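Local coordinates for protein 5-formyl-3-hydroxy-2-methylpyridine 4-carboxylate 5-dehydrogenase (Mesorhizobium japonicum MAFF 303099, PDB 4OM8) that oxidises the pyridoxine breakdown product 5-formyl-3-hydroxy-2-methylpyridine-4-carboxylate with NAD(+), and can also reduce it with NADH to 4-pyridoxate, at residues I118-L123 / P183-N188; S92-V97 / V111-S116; V134-S139 / A162-L167. All blocks are in the same frame, centred on the assembly; numbering follows the deposited sequence. Where two conformers were deposited one is given.

Following the chain from its N terminus, interaction 2 closes first: helix 91-102 is followed, after a connecting loop, by strand 110-113, and residues 92-97 and 111-116 meet across a gap of 13 residues within one beta-alpha-beta unit. Interaction 1 then opens at 118-123 and closes only at 183-188, a long loop that contains the whole of interaction 3 (134-139 with 162-167); none of the contacts cross. Strands 110-113 and 133-137 are parallel neighbours, joined by Ser113 O to Met136 N, so interactions 2 and 3 share a sheet and both reach NAD. Interaction 1 ties this nucleotide-binding part to the start of the C-terminal helical part.

Interaction 1 (I118-L123 / P183-N188)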
loop_
_atom_site.group_PDB
_atom_site.type_symbol
_atom_site.label_atom_id
_atom_site.label_comp_id
_atom_site.label_asym_id
_atom_site.label_seq_id
_atom_site.Cartn_x
_atom_site.Cartn_y
_atom_site.Cartn_z
ATOM N N ILE A 118 -12.976 -14.652 -12.079
ATOM C CA ILE A 118 -13.271 -15.714 -13.027
ATOM C C ILE A 118 -12.263 -15.655 -14.170
ATOM O O ILE A 118 -12.075 -14.604 -14.774
ATOM C CB ILE A 118 -14.705 -15.592 -13.555
ATOM C CG1 ILE A 118 -15.686 -15.579 -12.370
ATOM C CG2 ILE A 118 -15.012 -16.734 -14.524
ATOM C CD1 ILE A 118 -17.108 -15.219 -12.734
ATOM N N PRO A 119 -11.597 -16.784 -14.471
ATOM C CA PRO A 119 -10.579 -16.750 -15.525
ATOM C C PRO A 119 -11.152 -16.309 -16.860
ATOM O O PRO A 119 -12.252 -16.730 -17.241
ATOM C CB PRO A 119 -10.092 -18.203 -15.610
ATOM C CG PRO A 119 -10.482 -18.821 -14.322
ATOM C CD PRO A 119 -11.707 -18.111 -13.840
ATOM N N ILE A 120 -10.418 -15.453 -17.558
ATOM C CA ILE A 120 -10.858 -15.001 -18.875
ATOM C C ILE A 120 -10.955 -16.215 -19.793
ATOM O O ILE A 120 -11.813 -16.285 -20.669
ATOM C CB ILE A 120 -9.891 -13.946 -19.460
ATOM C CG1 ILE A 120 -9.699 -12.784 -18.467
ATOM C CG2 ILE A 120 -10.404 -13.417 -20.786
ATOM C CD1 ILE A 120 -11.003 -12.207 -17.906
ATOM N N THR A 121 -10.085 -17.195 -19.553
ATOM C CA THR A 121 -10.087 -18.427 -20.338
ATOM C C THR A 121 -11.419 -19.179 -20.229
ATOM O O THR A 121 -11.900 -19.768 -21.218
ATOM C CB THR A 121 -8.937 -19.330 -19.892
ATOM O OG1 THR A 121 -7.705 -18.665 -20.183
ATOM C CG2 THR A 121 -8.975 -20.675 -20.610
ATOM N N LYS A 122 -12.028 -19.144 -19.046
ATOM C CA LYS A 122 -13.344 -19.750 -18.871
ATOM C C LYS A 122 -14.442 -18.909 -19.507
ATOM O O LYS A 122 -15.327 -19.432 -20.183
ATOM C CB LYS A 122 -13.649 -19.960 -17.392
ATOM C CG LYS A 122 -12.946 -21.153 -16.789
ATOM C CD LYS A 122 -13.434 -21.410 -15.377
ATOM C CE LYS A 122 -12.649 -22.553 -14.745
ATOM N NZ LYS A 122 -13.176 -22.904 -13.401
ATOM N N LEU A 123 -14.370 -17.598 -19.309
ATOM C CA LEU A 123 -15.407 -16.707 -19.824
ATOM C C LEU A 123 -15.516 -16.781 -21.341
ATOM O O LEU A 123 -16.624 -16.802 -21.884
ATOM C CB LEU A 123 -15.131 -15.270 -19.386
ATOM C CG LEU A 123 -15.282 -15.038 -17.877
ATOM C CD1 LEU A 123 -14.950 -13.589 -17.532
ATOM C CD2 LEU A 123 -16.699 -15.394 -17.435
ATOM N N PRO A 183 -5.178 -16.700 -11.301
ATOM C CA PRO A 183 -6.256 -16.302 -10.386
ATOM C C PRO A 183 -5.961 -14.967 -9.713
ATOM O O PRO A 183 -4.901 -14.817 -9.108
ATOM C CB PRO A 183 -6.290 -17.450 -9.366
ATOM C CG PRO A 183 -5.776 -18.645 -10.130
ATOM C CD PRO A 183 -4.719 -18.083 -11.059
ATOM N N GLY A 184 -6.878 -14.010 -9.819
ATOM C CA GLY A 184 -6.677 -12.715 -9.192
ATOM C C GLY A 184 -5.799 -11.771 -9.995
ATOM O O GLY A 184 -5.480 -10.690 -9.513
ATOM N N PHE A 185 -5.412 -12.173 -11.210
ATOM C CA PHE A 185 -4.562 -11.360 -12.092
ATOM C C PHE A 185 -3.342 -10.848 -11.307
ATOM O O PHE A 185 -2.617 -11.664 -10.740
ATOM C CB PHE A 185 -5.392 -10.241 -12.725
ATOM C CG PHE A 185 -6.692 -10.729 -13.317
ATOM C CD1 PHE A 185 -6.725 -11.863 -14.118
ATOM C CD2 PHE A 185 -7.880 -10.067 -13.053
ATOM C CE1 PHE A 185 -7.912 -12.319 -14.654
ATOM C CE2 PHE A 185 -9.073 -10.521 -13.571
ATOM C CZ PHE A 185 -9.094 -11.642 -14.386
ATOM N N VAL A 186 -3.086 -9.542 -11.255
ATOM C CA VAL A 186 -1.951 -9.064 -10.453
ATOM C C VAL A 186 -2.403 -8.303 -9.214
ATOM O O VAL A 186 -1.970 -8.624 -8.092
ATOM C CB VAL A 186 -0.998 -8.177 -11.287
ATOM C CG1 VAL A 186 0.030 -7.475 -10.384
ATOM C CG2 VAL A 186 -0.306 -9.050 -12.333
ATOM N N GLU A 187 -3.274 -7.314 -9.409
ATOM C CA GLU A 187 -3.673 -6.408 -8.324
ATOM C C GLU A 187 -4.213 -7.175 -7.121
ATOM O O GLU A 187 -3.728 -7.025 -5.990
ATOM C CB GLU A 187 -4.724 -5.409 -8.820
ATOM C CG GLU A 187 -5.217 -4.465 -7.761
ATOM C CD GLU A 187 -6.459 -3.730 -8.215
ATOM O OE1 GLU A 187 -7.400 -4.399 -8.687
ATOM O OE2 GLU A 187 -6.494 -2.488 -8.113
ATOM N N ASN A 188 -5.220 -8.006 -7.341
ATOM C CA ASN A 188 -5.826 -8.652 -6.192
ATOM C C ASN A 188 -4.950 -9.774 -5.638
ATOM O O ASN A 188 -5.093 -10.125 -4.473
ATOM C CB ASN A 188 -7.232 -9.144 -6.532
ATOM C CG ASN A 188 -8.253 -8.031 -6.375
ATOM O OD1 ASN A 188 -8.135 -7.224 -5.454
ATOM N ND2 ASN A 188 -9.227 -7.953 -7.287
#
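Ile120 and Phe185 carry this small, buried and mainly apolar junction. The tip of the isoleucine, Ile120 CD1, lies 4.0 Å from Phe185 CZ at the far end of the phenyl ring, and the two side chains cross at about a right angle. The methyl approaches the ring obliquely. On Ile120 the CG1 branch stands beside the backbone N (chi1 -54°) and chi2 turns again the same way, which carries CD1 out to the ring, while CG2 takes the place anti to N.

Phe185 has CG beside its own N and anti to the carbonyl carbon, and the side chain reaches across from the loop that precedes helix 187-203. With chi2 at -46° the ring is turned so that its CZ end faces both the isoleucine methyl and a backbone oxygen: Ile118 O is 4.2 Å from Phe185 CZ, again oblique to the ring. Only this outer end of the phenyl meets residues 118-123, so the junction is a touch of extremities and not a broad interface. Phe185 CE2 lies 3.3 Å from Thr115 O and also close to Ser116 O.

The helix start is held as well: Pro119 is the N-cap of helix 120-123, and Pro119 O accepts from Leu123 N at 3.1 Å. Asp181 receives Ile120 N on one carboxylate oxygen and is bonded to Thr121 OG1 through the other. Beyond the phenyl, Glu149 OE2 takes both Val186 N and Glu187 N.

The contact thus lies at the interdomain junction of a 3-hydroxyacyl-CoA dehydrogenase-type enzyme, where an aromatic from the beginning of the helical C-terminal domain is set against the NAD-binding Rossmann domain.

Interaction 2 (S92-V97 / V111-S116); sequences SIKADV and VASDTS. With NAD (nicotinamide-adenine-dinucleotide), chain C.
Lys94 reaches from helix 91-102 over the end of strand 110-113 to Ser113 and Thr115, bridging two elements of a Rossmann beta-alpha-beta unit. Lys94 CE packs at 4.0 Å on Thr115 CB, the two side chains crossing at about a right angle, and Lys94 CD passes 4.2 Å from Ser113 OG. The chain is extended until its last torsion, where a bend (chi4 -56°) brings NZ to the nicotinamide ribose; there Lys94 NZ donates to NAD O3D at 3.0 Å. On the same helix, Ile93 and Val97 line the adenine with their CG2 methyls. At the other end of the cofactor, Asp114 O lies 3.2 Å from NAD C6N of the nicotinamide ring.

Further out, the ammonium is held by a salt bridge to Glu85 and a hydrogen bond to Pro88 O. Thr115 OG1 is bonded to Glu89 OE2, itself a partner of NAD, and Glu85 OE1 is bonded to Ser113 OG, so Glu85 and Glu89 hold the polar ends of the side chains that meet here. Ser113 OG in turn accepts from Thr115 N at 3.0 Å, closing an ST turn as the chain leaves the strand.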
loop_
_atom_site.group_PDB
_atom_site.type_symbol
_atom_site.label_atom_id
_atom_site.label_comp_id
_atom_site.label_asym_id
_atom_site.label_seq_id
_atom_site.Cartn_x
_atom_site.Cartn_y
_atom_site.Cartn_z
ATOM N N SER A 92 -22.454 -18.291 -14.646
ATOM C CA SER A 92 -23.698 -18.580 -15.357
ATOM C C SER A 92 -24.379 -17.279 -15.803
ATOM O O SER A 92 -24.892 -17.200 -16.926
ATOM C CB SER A 92 -24.650 -19.415 -14.498
ATOM O OG SER A 92 -25.145 -18.669 -13.401
ATOM N N ILE A 93 -24.369 -16.260 -14.942
ATOM C CA ILE A 93 -24.954 -14.969 -15.315
ATOM C C ILE A 93 -24.130 -14.303 -16.423
ATOM O O ILE A 93 -24.690 -13.766 -17.374
ATOM C CB ILE A 93 -25.074 -14.018 -14.103
ATOM C CG1 ILE A 93 -25.965 -14.655 -13.030
ATOM C CG2 ILE A 93 -25.656 -12.678 -14.524
ATOM C CD1 ILE A 93 -26.219 -13.758 -11.831
ATOM N N LYS A 94 -22.803 -14.347 -16.314
ATOM C CA LYS A 94 -21.964 -13.754 -17.358
ATOM C C LYS A 94 -22.164 -14.475 -18.694
ATOM O O LYS A 94 -22.281 -13.833 -19.744
ATOM C CB LYS A 94 -20.491 -13.770 -16.946
ATOM C CG LYS A 94 -20.193 -12.944 -15.684
ATOM C CD LYS A 94 -18.701 -12.760 -15.464
ATOM C CE LYS A 94 -18.419 -12.077 -14.137
ATOM N NZ LYS A 94 -19.121 -10.763 -13.995
ATOM N N ALA A 95 -22.247 -15.806 -18.649
ATOM C CA ALA A 95 -22.492 -16.575 -19.857
ATOM C C ALA A 95 -23.835 -16.221 -20.481
ATOM O O ALA A 95 -23.941 -16.169 -21.699
ATOM C CB ALA A 95 -22.423 -18.067 -19.565
ATOM N N ASP A 96 -24.851 -15.987 -19.648
ATOM C CA ASP A 96 -26.158 -15.537 -20.135
ATOM C C ASP A 96 -26.023 -14.243 -20.921
ATOM O O ASP A 96 -26.614 -14.086 -21.993
ATOM C CB ASP A 96 -27.139 -15.321 -18.978
ATOM C CG ASP A 96 -27.601 -16.615 -18.342
ATOM O OD1 ASP A 96 -27.526 -17.671 -19.002
ATOM O OD2 ASP A 96 -28.048 -16.571 -17.176
ATOM N N VAL A 97 -25.246 -13.310 -20.378
ATOM C CA VAL A 97 -25.042 -12.028 -21.045
ATOM C C VAL A 97 -24.348 -12.239 -22.393
ATOM O O VAL A 97 -24.779 -11.690 -23.410
ATOM C CB VAL A 97 -24.217 -11.064 -20.175
ATOM C CG1 VAL A 97 -23.776 -9.854 -20.989
ATOM C CG2 VAL A 97 -25.026 -10.625 -18.949
ATOM N N VAL A 111 -15.322 -7.802 -26.577
ATOM C CA VAL A 111 -16.115 -7.999 -25.376
ATOM C C VAL A 111 -15.173 -8.141 -24.190
ATOM O O VAL A 111 -14.389 -9.081 -24.124
ATOM C CB VAL A 111 -17.016 -9.230 -25.487
ATOM C CG1 VAL A 111 -17.843 -9.388 -24.226
ATOM C CG2 VAL A 111 -17.939 -9.071 -26.698
ATOM N N ALA A 112 -15.231 -7.180 -23.271
ATOM C CA ALA A 112 -14.367 -7.186 -22.103
ATOM C C ALA A 112 -15.164 -7.517 -20.863
ATOM O O ALA A 112 -16.306 -7.090 -20.744
ATOM C CB ALA A 112 -13.699 -5.829 -21.939
ATOM N N SER A 113 -14.582 -8.288 -19.954
ATOM C CA SER A 113 -15.198 -8.511 -18.652
ATOM C C SER A 113 -14.473 -7.739 -17.570
ATOM O O SER A 113 -13.241 -7.712 -17.547
ATOM C CB SER A 113 -15.191 -9.994 -18.287
ATOM O OG SER A 113 -15.784 -10.183 -17.005
ATOM N N ASP A 114 -15.250 -7.164 -16.649
ATOM C CA ASP A 114 -14.721 -6.504 -15.456
ATOM C C ASP A 114 -14.484 -7.501 -14.317
ATOM O O ASP A 114 -14.155 -7.085 -13.204
ATOM C CB ASP A 114 -15.700 -5.406 -15.007
ATOM C CG ASP A 114 -15.095 -4.408 -14.022
ATOM O OD1 ASP A 114 -13.875 -4.187 -14.032
ATOM O OD2 ASP A 114 -15.887 -3.786 -13.284
ATOM N N THR A 115 -14.617 -8.802 -14.590
ATOM C CA THR A 115 -14.485 -9.819 -13.543
ATOM C C THR A 115 -13.193 -9.673 -12.735
ATOM O O THR A 115 -12.138 -9.332 -13.266
ATOM C CB THR A 115 -14.540 -11.247 -14.121
ATOM O OG1 THR A 115 -14.524 -12.195 -13.036
ATOM C CG2 THR A 115 -13.342 -11.513 -15.037
ATOM N N SER A 116 -13.292 -9.940 -11.438
ATOM C CA SER A 116 -12.103 -9.999 -10.596
ATOM C C SER A 116 -11.533 -11.416 -10.489
ATOM O O SER A 116 -10.319 -11.596 -10.431
ATOM C CB SER A 116 -12.426 -9.461 -9.201
ATOM O OG SER A 116 -12.747 -8.081 -9.250
HETATM P PA NAD C . -22.865 -5.103 -8.314
HETATM O O1A NAD C . -23.520 -6.306 -7.656
HETATM O O2A NAD C . -22.731 -3.791 -7.557
HETATM O O5B NAD C . -23.657 -4.808 -9.683
HETATM C C5B NAD C . -24.048 -5.851 -10.577
HETATM C C4B NAD C . -25.139 -5.298 -11.481
HETATM O O4B NAD C . -25.398 -6.225 -12.536
HETATM C C3B NAD C . -26.445 -5.098 -10.714
HETATM O O3B NAD C . -26.896 -3.743 -10.846
HETATM C C2B NAD C . -27.402 -6.088 -11.365
HETATM O O2B NAD C . -28.772 -5.658 -11.401
HETATM C C1B NAD C . -26.816 -6.206 -12.758
HETATM N N9A NAD C . -27.192 -7.410 -13.519
HETATM C C8A NAD C . -27.410 -8.652 -13.054
HETATM N N7A NAD C . -27.710 -9.497 -14.072
HETATM C C5A NAD C . -27.678 -8.789 -15.213
HETATM C C6A NAD C . -27.898 -9.056 -16.645
HETATM N N6A NAD C . -28.219 -10.296 -17.089
HETATM N N1A NAD C . -27.769 -8.021 -17.503
HETATM C C2A NAD C . -27.455 -6.782 -17.085
HETATM N N3A NAD C . -27.243 -6.468 -15.797
HETATM C C4A NAD C . -27.343 -7.414 -14.838
HETATM O O3 NAD C . -21.452 -5.617 -8.897
HETATM P PN NAD C . -20.104 -4.753 -9.058
HETATM O O1N NAD C . -19.436 -4.604 -7.704
HETATM O O2N NAD C . -20.330 -3.513 -9.893
HETATM O O5D NAD C . -19.198 -5.760 -9.914
HETATM C C5D NAD C . -19.542 -6.132 -11.254
HETATM C C4D NAD C . -18.389 -6.958 -11.813
HETATM O O4D NAD C . -17.200 -6.186 -11.676
HETATM C C3D NAD C . -18.150 -8.239 -11.029
HETATM O O3D NAD C . -17.607 -9.196 -11.943
HETATM C C2D NAD C . -17.070 -7.865 -10.032
HETATM O O2D NAD C . -16.254 -8.985 -9.673
HETATM C C1D NAD C . -16.260 -6.856 -10.826
HETATM N N1N NAD C . -15.532 -5.865 -10.017
HETATM C C2N NAD C . -15.998 -5.409 -8.836
HETATM C C3N NAD C . -15.271 -4.451 -8.124
HETATM C C7N NAD C . -15.712 -3.926 -6.783
HETATM O O7N NAD C . -16.890 -3.891 -6.459
HETATM N N7N NAD C . -14.755 -3.518 -5.952
HETATM C C4N NAD C . -14.074 -3.969 -8.642
HETATM C C5N NAD C . -13.630 -4.449 -9.866
HETATM C C6N NAD C . -14.390 -5.396 -10.538
#

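Interaction 3 (V134-S139 / A162-L167); sequences VGMHWS and ATIRDL. With NAD (nicotinamide-adenine-dinucleotide), chain C.
Val134 and Met136, on strand 133-137, both point toward helix 158-170, which lies over this face of the sheet; the closest CA atoms are those of Met136 and Ile164, 7.8 Å apart. One helix residue, Ile164, meets both strand residues with different branches. Ile164 CG1 is 4.1 Å from Val134 CG1, and these two side chains slide past each other in opposite directions. Ile164 CG2, placed anti to the backbone N by a chi1 of -65°, packs 4.1 Å from Met136 CG, the two side chains inclined to one another. Ile110 of the adjacent strand and Leu82 of the one beyond it also pack on Ile164.

The methionine runs on extended beyond CG, and Met136 SD accepts a weak hydrogen bond from Trp138 NE1 (3.5 Å). Between these two residues His137 points to the cofactor instead of the helix: His137 NE2 is 3.7 Å from NAD C5N, oblique to the imidazole. Both ring nitrogens are engaged, ND1 with Glu149 OE1 and NE2 with Ser116 OG, which fixes the rotation of the ring. With an alanine here both ring bonds vanish, and Glu149 OE1 and Ser116 OG are likely to lose a partner and the nicotinamide a neighbour. Trp138 O comes still closer to the cofactor, 3.1 Å from NAD C5N.

The helix contact is purely apolar, so the helix is joined to the strand here by van der Waals packing, while the opposite face presents to the nicotinamide a histidine inferred to be important for catalysis.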
loop_
_atom_site.group_PDB
_atom_site.type_symbol
_atom_site.label_atom_id
_atom_site.label_comp_id
_atom_site.label_asym_id
_atom_site.label_seq_id
_atom_site.Cartn_x
_atom_site.Cartn_y
_atom_site.Cartn_z
ATOM N N VAL A 134 -11.664 -10.404 -23.658
ATOM C CA VAL A 134 -10.501 -10.047 -22.860
ATOM C C VAL A 134 -10.955 -9.573 -21.492
ATOM O O VAL A 134 -12.108 -9.153 -21.326
ATOM C CB VAL A 134 -9.694 -8.929 -23.584
ATOM C CG1 VAL A 134 -10.515 -7.641 -23.692
ATOM C CG2 VAL A 134 -8.349 -8.661 -22.923
ATOM N N GLY A 135 -10.066 -9.640 -20.509
ATOM C CA GLY A 135 -10.340 -9.011 -19.233
ATOM C C GLY A 135 -9.951 -7.547 -19.252
ATOM O O GLY A 135 -8.883 -7.189 -19.744
ATOM N N MET A 136 -10.847 -6.695 -18.758
ATOM C CA MET A 136 -10.565 -5.278 -18.560
ATOM C C MET A 136 -11.005 -4.978 -17.137
ATOM O O MET A 136 -12.176 -4.694 -16.879
ATOM C CB MET A 136 -11.310 -4.410 -19.576
ATOM C CG MET A 136 -10.981 -2.935 -19.517
ATOM S SD MET A 136 -12.172 -2.018 -20.518
ATOM C CE MET A 136 -11.345 -0.425 -20.642
ATOM N N HIS A 137 -10.058 -5.079 -16.208
ATOM C CA HIS A 137 -10.396 -5.115 -14.799
ATOM C C HIS A 137 -10.129 -3.764 -14.147
ATOM O O HIS A 137 -8.985 -3.384 -13.924
ATOM C CB HIS A 137 -9.606 -6.222 -14.105
ATOM C CG HIS A 137 -9.865 -6.312 -12.639
ATOM N ND1 HIS A 137 -8.886 -6.064 -11.704
ATOM C CD2 HIS A 137 -10.989 -6.613 -11.945
ATOM C CE1 HIS A 137 -9.392 -6.216 -10.493
ATOM N NE2 HIS A 137 -10.665 -6.556 -10.610
ATOM N N TRP A 138 -11.211 -3.042 -13.888
ATOM C CA TRP A 138 -11.164 -1.743 -13.244
ATOM C C TRP A 138 -11.077 -1.904 -11.737
ATOM O O TRP A 138 -11.211 -3.012 -11.213
ATOM C CB TRP A 138 -12.406 -0.936 -13.600
ATOM C CG TRP A 138 -12.584 -0.624 -15.063
ATOM C CD1 TRP A 138 -12.769 -1.515 -16.093
ATOM C CD2 TRP A 138 -12.641 0.679 -15.642
ATOM N NE1 TRP A 138 -12.922 -0.835 -17.286
ATOM C CE2 TRP A 138 -12.843 0.513 -17.034
ATOM C CE3 TRP A 138 -12.532 1.976 -15.121
ATOM C CZ2 TRP A 138 -12.945 1.597 -17.903
ATOM C CZ3 TRP A 138 -12.622 3.053 -15.991
ATOM C CH2 TRP A 138 -12.831 2.857 -17.367
ATOM N N SER A 139 -10.850 -0.796 -11.041
ATOM C CA SER A 139 -10.828 -0.801 -9.578
ATOM C C SER A 139 -11.832 0.198 -9.011
ATOM O O SER A 139 -12.164 1.186 -9.660
ATOM C CB SER A 139 -9.419 -0.486 -9.058
ATOM O OG SER A 139 -8.501 -1.535 -9.358
ATOM N N ALA A 162 -3.746 -5.409 -27.179
ATOM C CA ALA A 162 -3.133 -4.144 -27.568
ATOM C C ALA A 162 -4.182 -3.052 -27.792
ATOM O O ALA A 162 -3.981 -1.918 -27.391
ATOM C CB ALA A 162 -2.290 -4.327 -28.807
ATOM N N THR A 163 -5.307 -3.407 -28.402
ATOM C CA THR A 163 -6.346 -2.418 -28.692
ATOM C C THR A 163 -6.951 -1.833 -27.412
ATOM O O THR A 163 -7.176 -0.631 -27.323
ATOM C CB THR A 163 -7.464 -3.024 -29.556
ATOM O OG1 THR A 163 -6.923 -3.421 -30.825
ATOM C CG2 THR A 163 -8.586 -2.001 -29.790
ATOM N N ILE A 164 -7.209 -2.683 -26.420
ATOM C CA ILE A 164 -7.750 -2.192 -25.152
ATOM C C ILE A 164 -6.687 -1.417 -24.357
ATOM O O ILE A 164 -6.987 -0.378 -23.768
ATOM C CB ILE A 164 -8.332 -3.361 -24.329
ATOM C CG1 ILE A 164 -9.540 -3.949 -25.064
ATOM C CG2 ILE A 164 -8.699 -2.926 -22.912
ATOM C CD1 ILE A 164 -10.657 -2.945 -25.343
ATOM N N ARG A 165 -5.440 -1.896 -24.352
ATOM C CA ARG A 165 -4.339 -1.128 -23.753
ATOM C C ARG A 165 -4.299 0.269 -24.345
ATOM O O ARG A 165 -4.211 1.254 -23.630
ATOM C CB ARG A 165 -2.992 -1.821 -23.978
ATOM C CG ARG A 165 -1.783 -0.964 -23.608
ATOM C CD ARG A 165 -0.471 -1.718 -23.788
ATOM N NE ARG A 165 0.683 -0.871 -23.472
ATOM C CZ ARG A 165 1.289 -0.069 -24.346
ATOM N NH1 ARG A 165 0.874 -0.005 -25.608
ATOM N NH2 ARG A 165 2.332 0.662 -23.966
ATOM N N ASP A 166 -4.395 0.331 -25.670
ATOM C CA ASP A 166 -4.329 1.596 -26.398
ATOM C C ASP A 166 -5.507 2.513 -26.081
ATOM O O ASP A 166 -5.334 3.715 -25.899
ATOM C CB ASP A 166 -4.273 1.318 -27.905
ATOM C CG ASP A 166 -4.048 2.566 -28.709
ATOM O OD1 ASP A 166 -3.036 3.249 -28.460
ATOM O OD2 ASP A 166 -4.891 2.853 -29.586
ATOM N N LEU A 167 -6.706 1.940 -26.002
ATOM C CA LEU A 167 -7.894 2.718 -25.653
ATOM C C LEU A 167 -7.723 3.390 -24.294
ATOM O O LEU A 167 -7.999 4.573 -24.119
ATOM C CB LEU A 167 -9.134 1.814 -25.642
ATOM C CG LEU A 167 -10.419 2.471 -25.135
ATOM C CD1 LEU A 167 -10.884 3.574 -26.106
ATOM C CD2 LEU A 167 -11.525 1.444 -24.884
HETATM P PA NAD C . -22.865 -5.103 -8.314
HETATM O O1A NAD C . -23.520 -6.306 -7.656
HETATM O O2A NAD C . -22.731 -3.791 -7.557
HETATM O O5B NAD C . -23.657 -4.808 -9.683
HETATM C C5B NAD C . -24.048 -5.851 -10.577
HETATM C C4B NAD C . -25.139 -5.298 -11.481
HETATM O O4B NAD C . -25.398 -6.225 -12.536
HETATM C C3B NAD C . -26.445 -5.098 -10.714
HETATM O O3B NAD C . -26.896 -3.743 -10.846
HETATM C C2B NAD C . -27.402 -6.088 -11.365
HETATM O O2B NAD C . -28.772 -5.658 -11.401
HETATM C C1B NAD C . -26.816 -6.206 -12.758
HETATM N N9A NAD C . -27.192 -7.410 -13.519
HETATM C C8A NAD C . -27.410 -8.652 -13.054
HETATM N N7A NAD C . -27.710 -9.497 -14.072
HETATM C C5A NAD C . -27.678 -8.789 -15.213
HETATM C C6A NAD C . -27.898 -9.056 -16.645
HETATM N N6A NAD C . -28.219 -10.296 -17.089
HETATM N N1A NAD C . -27.769 -8.021 -17.503
HETATM C C2A NAD C . -27.455 -6.782 -17.085
HETATM N N3A NAD C . -27.243 -6.468 -15.797
HETATM C C4A NAD C . -27.343 -7.414 -14.838
HETATM O O3 NAD C . -21.452 -5.617 -8.897
HETATM P PN NAD C . -20.104 -4.753 -9.058
HETATM O O1N NAD C . -19.436 -4.604 -7.704
HETATM O O2N NAD C . -20.330 -3.513 -9.893
HETATM O O5D NAD C . -19.198 -5.760 -9.914
HETATM C C5D NAD C . -19.542 -6.132 -11.254
HETATM C C4D NAD C . -18.389 -6.958 -11.813
HETATM O O4D NAD C . -17.200 -6.186 -11.676
HETATM C C3D NAD C . -18.150 -8.239 -11.029
HETATM O O3D NAD C . -17.607 -9.196 -11.943
HETATM C C2D NAD C . -17.070 -7.865 -10.032
HETATM O O2D NAD C . -16.254 -8.985 -9.673
HETATM C C1D NAD C . -16.260 -6.856 -10.826
HETATM N N1N NAD C . -15.532 -5.865 -10.017
HETATM C C2N NAD C . -15.998 -5.409 -8.836
HETATM C C3N NAD C . -15.271 -4.451 -8.124
HETATM C C7N NAD C . -15.712 -3.926 -6.783
HETATM O O7N NAD C . -16.890 -3.891 -6.459
HETATM N N7N NAD C . -14.755 -3.518 -5.952
HETATM C C4N NAD C . -14.074 -3.969 -8.642
HETATM C C5N NAD C . -13.630 -4.449 -9.866
HETATM C C6N NAD C . -14.390 -5.396 -10.538
#